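Local coordinates for peptidase S9 prolyl oligopeptidase catalytic domain-containing protein (Pyrococcus horikoshii, PDB 4HXF) that probably cleaves peptides as a serine protease of the prolyl oligopeptidase family, pairing a beta-propeller with an alpha/beta-hydrolase domain in a self-compartmentalizing hexamer, at residues Thr318-Ala323 with Glu399-Ala404; Asp364-Lys369 with Asn419-Asp424; Val380-His385 with Gln439-Gly444. All blocks are in the same frame, centred on the assembly; numbering follows the deposited sequence.

The six segments come along the chain as three first halves (318-323, 364-369, 380-385) followed by three second halves (399-404, 419-424, 439-444), so each contact crosses the other two. Contact 1 joins the beta-propeller to the hydrolase domain, whereas contacts 2 and 3 both reach the mixed eight-stranded sheet of that domain. The centres of contacts 2 and 3 lie about 11 Å apart; that of contact 1 is about 17 and 18 Å from theirs. Helix 398-405 ties them together: Ala-404 CB packs on Ile-368 CG2 at 3.6 Å, and Met-400 CE on Phe-383 CB at 3.6 Å. This helix thus meets both the propeller loop and the sheet.

Contact 1 (Thr318-Ala323 with Glu399-Ala404); sequences TATRPA and EMQLMA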
# COMPACT_ATOMS: atom_id res chain seq x y z
N THR A 318 -33.80 -7.93 32.41
CA THR A 318 -34.86 -7.29 33.17
C THR A 318 -34.99 -5.82 32.69
O THR A 318 -34.26 -5.40 31.80
CB THR A 318 -34.57 -7.30 34.68
OG1 THR A 318 -33.44 -6.42 34.90
CG2 THR A 318 -34.25 -8.77 35.14
N ALA A 319 -36.01 -5.08 33.19
CA ALA A 319 -36.22 -3.69 32.81
C ALA A 319 -34.99 -2.84 33.13
O ALA A 319 -34.78 -1.86 32.42
CB ALA A 319 -37.41 -3.07 33.52
N THR A 320 -34.24 -3.27 34.14
CA THR A 320 -33.12 -2.41 34.55
C THR A 320 -31.73 -3.03 34.35
O THR A 320 -30.76 -2.42 34.74
CB THR A 320 -33.27 -2.00 36.03
OG1 THR A 320 -33.25 -3.16 36.90
CG2 THR A 320 -34.52 -1.18 36.24
N ARG A 321 -31.60 -4.22 33.77
CA ARG A 321 -30.29 -4.88 33.53
C ARG A 321 -30.30 -5.62 32.19
O ARG A 321 -31.18 -6.45 31.96
CB ARG A 321 -29.97 -5.96 34.60
CG ARG A 321 -29.51 -5.33 35.94
CD ARG A 321 -28.15 -4.65 35.78
NE ARG A 321 -27.06 -5.65 35.60
CZ ARG A 321 -26.32 -6.22 36.57
NH1 ARG A 321 -25.43 -7.21 36.30
NH2 ARG A 321 -26.50 -5.80 37.83
N PRO A 322 -29.29 -5.40 31.40
CA PRO A 322 -29.04 -6.31 30.28
C PRO A 322 -28.86 -7.70 30.76
O PRO A 322 -28.54 -7.97 31.93
CB PRO A 322 -27.74 -5.78 29.65
CG PRO A 322 -27.67 -4.29 30.06
CD PRO A 322 -28.29 -4.29 31.45
N ALA A 323 -28.96 -8.63 29.81
CA ALA A 323 -28.90 -10.06 30.10
C ALA A 323 -27.65 -10.45 30.86
O ALA A 323 -26.54 -10.00 30.59
CB ALA A 323 -28.93 -10.92 28.79
N GLU A 399 -33.50 3.77 25.81
CA GLU A 399 -34.00 5.11 25.72
C GLU A 399 -34.85 5.45 26.93
O GLU A 399 -34.94 6.61 27.35
CB GLU A 399 -34.81 5.39 24.50
CG GLU A 399 -34.09 5.33 23.20
CD GLU A 399 -34.01 3.93 22.62
OE1 GLU A 399 -34.07 2.93 23.37
OE2 GLU A 399 -33.80 3.88 21.38
N MET A 400 -35.54 4.42 27.52
CA MET A 400 -36.41 4.73 28.62
C MET A 400 -35.62 5.07 29.83
O MET A 400 -35.92 5.98 30.56
CB MET A 400 -37.35 3.54 28.91
CG MET A 400 -38.27 3.32 27.72
SD MET A 400 -39.39 1.92 28.19
CE MET A 400 -40.50 1.97 26.78
N GLN A 401 -34.56 4.31 30.14
CA GLN A 401 -33.69 4.63 31.23
C GLN A 401 -32.98 5.94 31.09
O GLN A 401 -32.95 6.76 32.02
CB GLN A 401 -32.66 3.55 31.54
CG GLN A 401 -33.24 2.18 31.83
CD GLN A 401 -33.98 2.18 33.14
OE1 GLN A 401 -33.46 2.68 34.13
NE2 GLN A 401 -35.19 1.63 33.15
N LEU A 402 -32.50 6.19 29.87
CA LEU A 402 -31.82 7.43 29.56
C LEU A 402 -32.74 8.64 29.74
O LEU A 402 -32.36 9.59 30.46
CB LEU A 402 -31.41 7.42 28.09
CG LEU A 402 -30.75 8.68 27.51
CD1 LEU A 402 -29.50 9.20 28.20
CD2 LEU A 402 -30.59 8.49 25.96
N MET A 403 -33.96 8.59 29.20
CA MET A 403 -34.86 9.73 29.35
C MET A 403 -35.39 9.96 30.75
O MET A 403 -35.59 11.07 31.23
CB MET A 403 -35.89 9.79 28.25
CG MET A 403 -35.36 9.76 26.85
SD MET A 403 -34.19 11.05 26.45
CE MET A 403 -35.27 12.51 26.30
N ALA A 404 -35.58 8.82 31.47
CA ALA A 404 -35.94 8.95 32.86
C ALA A 404 -34.88 9.72 33.65
O ALA A 404 -35.19 10.57 34.50
CB ALA A 404 -36.15 7.56 33.52
O HOH W 1 -35.86 -0.24 30.66
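Gln-401 leaves its helix toward the loop that carries Ala-319 and Thr-320, and its carboxamide end does all the touching. NE2 comes to 3.6 Å from Ala-319 O, too long for a direct bond, and a water closes the gap: water 1 donates to Ala-319 O at 2.6 Å and accepts from Gln-401 NE2 at 3.2 Å. The side chain is bent at its second torsion (chi2 -69°), which brings the amide round to where its oxygen can work as well, OE1 taking the backbone N-H of Phe-349. The amide is thereby held by both of its polar atoms. Thr-320 adds a looser van der Waals touch, its methyl CG2 4.2 Å from Gln-401 NE2, while its hydroxyl bonds to Glu-350. Residues 318-323 form the turn between strands 312-317 and 324-328, neighbours in a four-stranded blade of the beta-propeller, and helix 398-405 belongs to the alpha/beta-hydrolase domain, which makes this a water-mediated domain interface. Within the turn, Thr-318 N donates to Arg-321 O at 3.0 Å, and Thr-318 OG1 receives weak bonds from the N atoms of Thr-320 and Arg-321. Thr-348 lies against both Thr-320 and Gln-401, and Pro-351 against Ala-319.

Contact 2 (Asp364-Lys369 with Asn419-Asp424); sequences DGWYIK and NGYSED. With MG (magnesium ion), chain C.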
# COMPACT_ATOMS: atom_id res chain seq x y z
N ASP A 364 -52.59 -3.81 30.38
CA ASP A 364 -51.38 -3.50 31.10
C ASP A 364 -50.71 -2.22 30.59
O ASP A 364 -50.53 -2.05 29.38
CB ASP A 364 -50.39 -4.64 30.92
CG ASP A 364 -50.78 -5.90 31.73
OD1 ASP A 364 -51.28 -5.84 32.85
OD2 ASP A 364 -50.48 -6.97 31.16
N GLY A 365 -50.35 -1.36 31.56
CA GLY A 365 -49.47 -0.21 31.28
C GLY A 365 -48.36 -0.24 32.32
O GLY A 365 -48.38 -0.93 33.35
N TRP A 366 -47.31 0.48 31.98
CA TRP A 366 -46.22 0.81 32.89
C TRP A 366 -45.78 2.27 32.82
O TRP A 366 -45.93 2.90 31.77
CB TRP A 366 -44.95 -0.05 32.65
CG TRP A 366 -45.15 -1.55 32.79
CD1 TRP A 366 -44.84 -2.32 33.87
CD2 TRP A 366 -45.72 -2.47 31.81
NE1 TRP A 366 -45.22 -3.65 33.68
CE2 TRP A 366 -45.73 -3.79 32.44
CE3 TRP A 366 -46.25 -2.34 30.53
CZ2 TRP A 366 -46.21 -4.87 31.80
CZ3 TRP A 366 -46.74 -3.48 29.88
CH2 TRP A 366 -46.70 -4.68 30.49
N TYR A 367 -45.22 2.76 33.93
CA TYR A 367 -44.55 4.04 33.84
C TYR A 367 -43.38 4.15 34.73
O TYR A 367 -43.23 3.38 35.66
CB TYR A 367 -45.56 5.14 34.17
CG TYR A 367 -45.98 5.27 35.59
CD1 TYR A 367 -47.16 4.63 36.04
CD2 TYR A 367 -45.33 6.10 36.48
CE1 TYR A 367 -47.59 4.76 37.31
CE2 TYR A 367 -45.83 6.22 37.77
CZ TYR A 367 -46.96 5.57 38.15
OH TYR A 367 -47.46 5.78 39.44
N ILE A 368 -42.48 5.06 34.35
CA ILE A 368 -41.31 5.38 35.16
C ILE A 368 -41.40 6.82 35.56
O ILE A 368 -41.65 7.70 34.75
CB ILE A 368 -39.98 5.17 34.40
CG1 ILE A 368 -39.75 3.70 34.03
CG2 ILE A 368 -38.82 5.75 35.19
CD1 ILE A 368 -38.74 3.44 32.93
N LYS A 369 -41.21 7.05 36.84
CA LYS A 369 -41.25 8.41 37.45
C LYS A 369 -39.79 8.90 37.70
O LYS A 369 -38.95 8.16 38.25
CB LYS A 369 -42.04 8.42 38.75
CG LYS A 369 -42.10 9.81 39.34
CD LYS A 369 -42.79 9.73 40.69
CE LYS A 369 -43.13 11.09 41.27
NZ LYS A 369 -43.88 11.12 42.62
N ASN A 419 -48.40 -8.87 21.46
CA ASN A 419 -48.09 -10.20 22.01
C ASN A 419 -48.18 -10.25 23.50
O ASN A 419 -48.19 -9.24 24.17
CB ASN A 419 -46.67 -10.65 21.57
CG ASN A 419 -46.61 -12.15 21.27
OD1 ASN A 419 -47.47 -12.93 21.70
ND2 ASN A 419 -45.63 -12.53 20.44
N GLY A 420 -48.33 -11.47 24.04
CA GLY A 420 -48.30 -11.70 25.45
C GLY A 420 -49.59 -12.01 26.15
O GLY A 420 -49.65 -12.25 27.37
N TYR A 421 -50.67 -12.08 25.38
CA TYR A 421 -52.00 -12.23 25.84
C TYR A 421 -52.66 -13.32 24.99
O TYR A 421 -52.00 -14.14 24.39
CB TYR A 421 -52.70 -10.86 25.73
CG TYR A 421 -51.93 -9.83 26.52
CD1 TYR A 421 -50.93 -9.09 25.91
CD2 TYR A 421 -52.18 -9.58 27.84
CE1 TYR A 421 -50.13 -8.24 26.63
CE2 TYR A 421 -51.38 -8.66 28.56
CZ TYR A 421 -50.41 -7.96 27.91
OH TYR A 421 -49.62 -7.12 28.67
N SER A 422 -53.98 -13.37 25.00
CA SER A 422 -54.69 -14.34 24.21
C SER A 422 -54.44 -14.10 22.75
O SER A 422 -54.07 -12.98 22.25
CB SER A 422 -56.22 -14.32 24.41
OG SER A 422 -56.82 -13.11 23.96
N GLU A 423 -54.63 -15.15 21.96
CA GLU A 423 -54.59 -15.03 20.53
C GLU A 423 -55.60 -13.99 20.00
O GLU A 423 -55.30 -13.15 19.18
CB GLU A 423 -54.83 -16.37 19.83
CG GLU A 423 -54.73 -16.26 18.33
CD GLU A 423 -54.66 -17.62 17.68
OE1 GLU A 423 -55.70 -18.20 17.43
OE2 GLU A 423 -53.58 -18.21 17.61
N ASP A 424 -56.83 -14.08 20.48
CA ASP A 424 -57.90 -13.17 20.07
C ASP A 424 -57.45 -11.72 20.33
O ASP A 424 -57.76 -10.81 19.56
CB ASP A 424 -59.25 -13.44 20.76
CG ASP A 424 -59.91 -14.73 20.29
OD1 ASP A 424 -59.41 -15.25 19.26
OD2 ASP A 424 -60.96 -15.15 20.85
MG MG C . -59.71 -17.14 18.34
O HOH W 2 -58.08 -16.99 17.06
O HOH W 3 -58.53 -17.95 19.86
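Asp-364 meets the phenol of Tyr-421 in a short hydrogen bond, Tyr-421 OH donating to Asp-364 OD2 at 2.6 Å. The acceptor uses its anti lone pair, the one turned away from OD1, and sits at the ring edge in the ring plane, 3.2 Å from Tyr-421 CE2; carboxylate and ring planes are 47° apart. OD1 is occupied as well, by a salt bridge to Arg-355 and a bond to His-353, so both oxygens are gripped and the carboxylate is likely to stay charged. The phenol oxygen has a second partner in Asn-414 ND2. A phenylalanine in place of Tyr-421 would probably leave Asp-364 OD2 and Asn-414 ND2 without their shared mate. Two residues on, Trp-366 brings CH2 to 4.2 Å from Tyr-421 OH, while its NE1 bonds to Tyr-394. Past the tyrosine, Ser-422 N-caps the helix that starts at Glu-423, its OG accepting from Phe-425 N, and Asp-424 OD1 binds a magnesium ion at 2.1 Å. Water 2 on that ion donates to Glu-423 OE1. On the propeller, Asn-419 and Tyr-421 bond to Glu-263 and His-243, and Glu-423 N, at the helix start, to Asp-261. In the mixed sheet of the alpha/beta-hydrolase domain, strand 361-368 runs antiparallel to both its neighbours, 352-358 and 409-413, with Ile-368 against helix 398-405.

Contact 3 (Val380-His385 with Gln439-Gly444); sequences VIVFVH and QDILNG
Ile-441 reaches from its helix to two valines of a strand, Val-382 and Val-384, one branch to each. This is a strand-to-helix layer of the alpha/beta-hydrolase fold: helix 436-451 lies in the crossover from strand 409-413 to strand 460-465, and strand 378-384 runs between those two, parallel to both. CD1 of Ile-441 is 4.0 Å from Val-384 CG1 and equally far from CG2, so the delta methyl faces both methyls of one valine, the two side chains crossing at about a right angle. The shorter branch serves the other valine, Ile-441 CG2 lying 4.2 Å from Val-382 CG1 at a slant. Ile-441 can do both because its CG1 lies beside the backbone N (chi1 -69°) and the chain then runs out extended to CD1 (chi2 165°), with CG2 left to turn toward Val-382. Contact is purely apolar and modest, 104 Å² in all.

In the next shell, the strands on either side of 378-384 pack on the valines: Val-382 touches Val-411 and Ile-460, and Val-384 touches Ile-462. Val-384 also meets residues of the probable nucleophile elbow at the end of strand 460-465, and its side chain is about 9 Å from the bound inhibitor. Ile-381 and Phe-383, the odd-numbered neighbours along the strand, pack on the other face, against helix 398-405. On the helix side, Asn-443 N bonds to Gln-439 O at 2.8 Å and Gly-444 N to Asp-440 O at 2.9 Å, the helical bonds of the turn that carries Ile-441. Farther out, Asp-440 OD1 forms a salt bridge with Arg-416 and also bonds to Ser-358 OG, the same hydroxyl oxygen that meets Asn-443 ND2.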
# COMPACT_ATOMS: atom_id res chain seq x y z
N VAL A 380 -43.51 14.26 29.89
CA VAL A 380 -43.88 12.84 29.71
C VAL A 380 -43.52 12.43 28.30
O VAL A 380 -43.94 13.06 27.40
CB VAL A 380 -45.41 12.63 29.98
CG1 VAL A 380 -45.80 11.15 29.86
CG2 VAL A 380 -45.81 13.24 31.38
N ILE A 381 -42.86 11.27 28.15
CA ILE A 381 -42.71 10.64 26.85
C ILE A 381 -43.50 9.32 26.82
O ILE A 381 -43.23 8.40 27.67
CB ILE A 381 -41.26 10.28 26.52
CG1 ILE A 381 -40.42 11.59 26.55
CG2 ILE A 381 -41.17 9.71 25.10
CD1 ILE A 381 -38.88 11.40 26.45
N VAL A 382 -44.41 9.25 25.86
CA VAL A 382 -45.17 8.03 25.58
C VAL A 382 -44.39 7.21 24.56
O VAL A 382 -44.11 7.73 23.45
CB VAL A 382 -46.56 8.32 25.08
CG1 VAL A 382 -47.34 6.99 24.81
CG2 VAL A 382 -47.33 9.16 26.13
N PHE A 383 -44.04 5.95 24.91
CA PHE A 383 -43.43 5.08 23.96
C PHE A 383 -44.44 4.04 23.42
O PHE A 383 -45.23 3.52 24.21
CB PHE A 383 -42.28 4.27 24.58
CG PHE A 383 -40.99 5.04 24.75
CD1 PHE A 383 -39.89 4.74 23.94
CD2 PHE A 383 -40.87 6.01 25.73
CE1 PHE A 383 -38.70 5.42 24.15
CE2 PHE A 383 -39.67 6.71 25.97
CZ PHE A 383 -38.61 6.40 25.14
N VAL A 384 -44.38 3.76 22.12
CA VAL A 384 -45.25 2.78 21.52
C VAL A 384 -44.42 1.72 20.88
O VAL A 384 -43.58 1.98 19.98
CB VAL A 384 -46.16 3.45 20.42
CG1 VAL A 384 -47.12 2.38 19.76
CG2 VAL A 384 -46.96 4.62 21.06
N HIS A 385 -44.67 0.47 21.25
CA HIS A 385 -43.85 -0.61 20.68
C HIS A 385 -44.28 -0.94 19.24
O HIS A 385 -45.43 -0.60 18.77
CB HIS A 385 -43.87 -1.93 21.52
CG HIS A 385 -45.22 -2.63 21.65
ND1 HIS A 385 -45.79 -3.32 20.58
CD2 HIS A 385 -46.01 -2.86 22.75
CE1 HIS A 385 -46.92 -3.86 20.99
NE2 HIS A 385 -47.09 -3.62 22.33
N GLN A 439 -56.90 4.08 20.72
CA GLN A 439 -57.73 4.37 21.88
C GLN A 439 -57.16 3.79 23.12
O GLN A 439 -57.24 4.42 24.21
CB GLN A 439 -59.20 3.92 21.64
CG GLN A 439 -59.87 4.71 20.48
CD GLN A 439 -59.88 6.25 20.65
OE1 GLN A 439 -60.22 6.76 21.72
NE2 GLN A 439 -59.46 7.00 19.61
N ASP A 440 -56.63 2.56 23.04
CA ASP A 440 -56.02 1.92 24.23
C ASP A 440 -54.85 2.75 24.75
O ASP A 440 -54.68 2.94 25.96
CB ASP A 440 -55.50 0.51 23.91
CG ASP A 440 -56.61 -0.52 23.58
OD1 ASP A 440 -57.76 -0.33 23.95
OD2 ASP A 440 -56.23 -1.46 22.86
N ILE A 441 -54.04 3.29 23.85
CA ILE A 441 -52.88 4.13 24.20
C ILE A 441 -53.38 5.43 24.90
O ILE A 441 -52.97 5.72 26.02
CB ILE A 441 -52.00 4.41 22.98
CG1 ILE A 441 -51.32 3.09 22.56
CG2 ILE A 441 -50.97 5.50 23.36
CD1 ILE A 441 -50.73 3.24 21.12
N LEU A 442 -54.39 6.07 24.30
CA LEU A 442 -55.01 7.24 24.95
C LEU A 442 -55.59 6.97 26.33
O LEU A 442 -55.39 7.73 27.29
CB LEU A 442 -56.05 7.89 24.08
CG LEU A 442 -55.57 8.40 22.72
CD1 LEU A 442 -56.76 8.97 22.01
CD2 LEU A 442 -54.48 9.51 22.88
N ASN A 443 -56.25 5.82 26.46
CA ASN A 443 -56.85 5.47 27.74
C ASN A 443 -55.78 5.14 28.81
O ASN A 443 -55.97 5.44 29.98
CB ASN A 443 -57.84 4.29 27.55
CG ASN A 443 -59.15 4.77 26.90
OD1 ASN A 443 -59.58 5.90 27.16
ND2 ASN A 443 -59.80 3.94 26.08
N GLY A 444 -54.67 4.54 28.37
CA GLY A 444 -53.56 4.29 29.25
C GLY A 444 -52.92 5.53 29.76
O GLY A 444 -52.61 5.68 30.94